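Local atomic coordinates of putative lipoprotein YerB (Bacillus subtilis, PDB entry 2PSB), a protein that is a putative membrane-attached lipoprotein of unknown function that interacts with PcrA, although the interaction is not essential for viability or UV-lesion repair. Residues 21-24 against 25-29. Sequence-based numbering, arbitrary orientation.
Sequences LKTE and QKVTE
Glu24 accepts a backbone bond from Val27 at a turn that leads into a short 3-10 segment (27-29) on the surface of YerB, in the loop that precedes strand 33-37, and the segment illustrates how side chains pack where an extended chain starts to coil. Val27 N donates to Glu24 O at 3.2 Å, bent to 136° at the hydrogen, though the oxygen's position, and with it this geometry, is approximate. The same i to i+3 spacing recurs from Thr28 N to Gln25 O, a weak bond, and from Glu29 N to Lys26 O.

The Glu24 side chain can be followed outward along its neighbour two residues on. Glu24 CB lies 3.3 Å from Lys26 CD. Farther out, Glu24 CG comes 4.0 Å from Lys26 CE, and the carboxylate carbon CD stands 3.5 Å from that same CE. At the tip, Glu24 OE1 forms a salt bridge with Lys26 NZ at 3.5 Å, although the exact place of this oxygen is doubtful. Lys26 reaches back because its CG sits between the backbone N and carbonyl carbon (chi1 82°) and its chain folds at chi2 and again at chi4. Aliphatic contact thus accompanies the charge pairing on an exposed flank.

The CB of buried Val27 is directed toward segment 21-24, and its CG1, whose position is uncertain, meets Thr23, whose backbone is hydrogen-bonded to Leu14; Val27 O accepts a hydrogen bond from Gln72 NE2. The Thr23 and Val27 side chains meet at roughly a right angle. Thr23 OG1 is buried by the contact and has no hydrogen-bonding partner in the model.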
loop_
_atom_site.group_PDB
_atom_site.type_symbol
_atom_site.label_atom_id
_atom_site.label_comp_id
_atom_site.label_asym_id
_atom_site.label_seq_id
_atom_site.Cartn_x
_atom_site.Cartn_y
_atom_site.Cartn_z
ATOM N N LEU A 21 -16.029 -0.457 7.484
ATOM C CA LEU A 21 -16.453 -1.226 8.649
ATOM C C LEU A 21 -16.740 -0.261 9.790
ATOM O O LEU A 21 -16.131 0.806 9.880
ATOM C CB LEU A 21 -15.354 -2.206 9.075
ATOM C CG LEU A 21 -15.255 -3.611 8.462
ATOM C CD1 LEU A 21 -16.014 -3.720 7.167
ATOM C CD2 LEU A 21 -13.787 -3.937 8.254
ATOM N N LYS A 22 -17.667 -0.638 10.662
ATOM C CA LYS A 22 -18.032 0.210 11.789
ATOM C C LYS A 22 -16.874 0.348 12.774
ATOM O O LYS A 22 -16.078 -0.576 12.947
ATOM C CB LYS A 22 -19.263 -0.365 12.506
ATOM C CG LYS A 22 -20.483 -0.577 11.602
ATOM C CD LYS A 22 -21.732 -0.925 12.415
ATOM C CE LYS A 22 -22.904 -1.354 11.531
ATOM N NZ LYS A 22 -23.425 -0.272 10.643
ATOM N N THR A 23 -16.781 1.511 13.413
ATOM C CA THR A 23 -15.729 1.777 14.390
ATOM C C THR A 23 -16.176 2.795 15.429
ATOM O O THR A 23 -17.301 3.284 15.396
ATOM C CB THR A 23 -14.443 2.328 13.733
ATOM O OG1 THR A 23 -14.773 3.446 12.901
ATOM C CG2 THR A 23 -13.752 1.250 12.913
ATOM N N GLU A 24 -15.266 3.117 16.340
ATOM C CA GLU A 24 -15.538 4.066 17.400
ATOM C C GLU A 24 -15.356 5.508 16.941
ATOM O O GLU A 24 -14.622 5.783 15.993
ATOM C CB GLU A 24 -14.637 3.749 18.586
ATOM C CG GLU A 24 -14.830 2.326 19.089
ATOM C CD GLU A 24 -13.654 1.823 19.900
ATOM O OE1 GLU A 24 -12.538 1.766 19.345
ATOM O OE2 GLU A 24 -13.848 1.477 21.084
ATOM N N GLN A 25 -16.034 6.423 17.624
ATOM C CA GLN A 25 -15.995 7.844 17.295
ATOM C C GLN A 25 -14.588 8.428 17.147
ATOM O O GLN A 25 -14.318 9.180 16.210
ATOM C CB GLN A 25 -16.757 8.637 18.360
ATOM C CG GLN A 25 -17.585 9.798 17.823
ATOM C CD GLN A 25 -16.782 10.735 16.941
ATOM O OE1 GLN A 25 -15.661 11.122 17.281
ATOM N NE2 GLN A 25 -17.358 11.116 15.804
ATOM N N LYS A 26 -13.695 8.081 18.068
ATOM C CA LYS A 26 -12.335 8.613 18.044
ATOM C C LYS A 26 -11.526 8.300 16.783
ATOM O O LYS A 26 -10.712 9.116 16.355
ATOM C CB LYS A 26 -11.558 8.152 19.291
ATOM C CG LYS A 26 -10.961 6.758 19.211
ATOM C CD LYS A 26 -12.025 5.685 19.188
ATOM C CE LYS A 26 -11.387 4.320 19.022
ATOM N NZ LYS A 26 -10.622 4.238 17.747
ATOM N N VAL A 27 -11.743 7.130 16.189
ATOM C CA VAL A 27 -11.006 6.760 14.988
ATOM C C VAL A 27 -11.411 7.665 13.836
ATOM O O VAL A 27 -10.621 7.938 12.938
ATOM C CB VAL A 27 -11.270 5.294 14.584
ATOM C CG1 VAL A 27 -12.693 5.134 14.112
ATOM C CG2 VAL A 27 -10.300 4.870 13.498
ATOM N N THR A 28 -12.652 8.135 13.886
ATOM C CA THR A 28 -13.211 9.021 12.871
ATOM C C THR A 28 -12.351 10.253 12.623
ATOM O O THR A 28 -12.448 10.888 11.570
ATOM C CB THR A 28 -14.639 9.464 13.281
ATOM O OG1 THR A 28 -15.554 8.392 13.020
ATOM C CG2 THR A 28 -15.069 10.711 12.528
ATOM N N GLU A 29 -11.510 10.598 13.588
ATOM C CA GLU A 29 -10.658 11.761 13.427
ATOM C C GLU A 29 -9.182 11.423 13.344
ATOM O O GLU A 29 -8.351 12.311 13.202
ATOM C CB GLU A 29 -10.910 12.742 14.564
ATOM C CG GLU A 29 -12.246 13.438 14.456
ATOM C CD GLU A 29 -12.648 14.109 15.751
ATOM O OE1 GLU A 29 -13.105 13.400 16.674
ATOM O OE2 GLU A 29 -12.491 15.344 15.848
#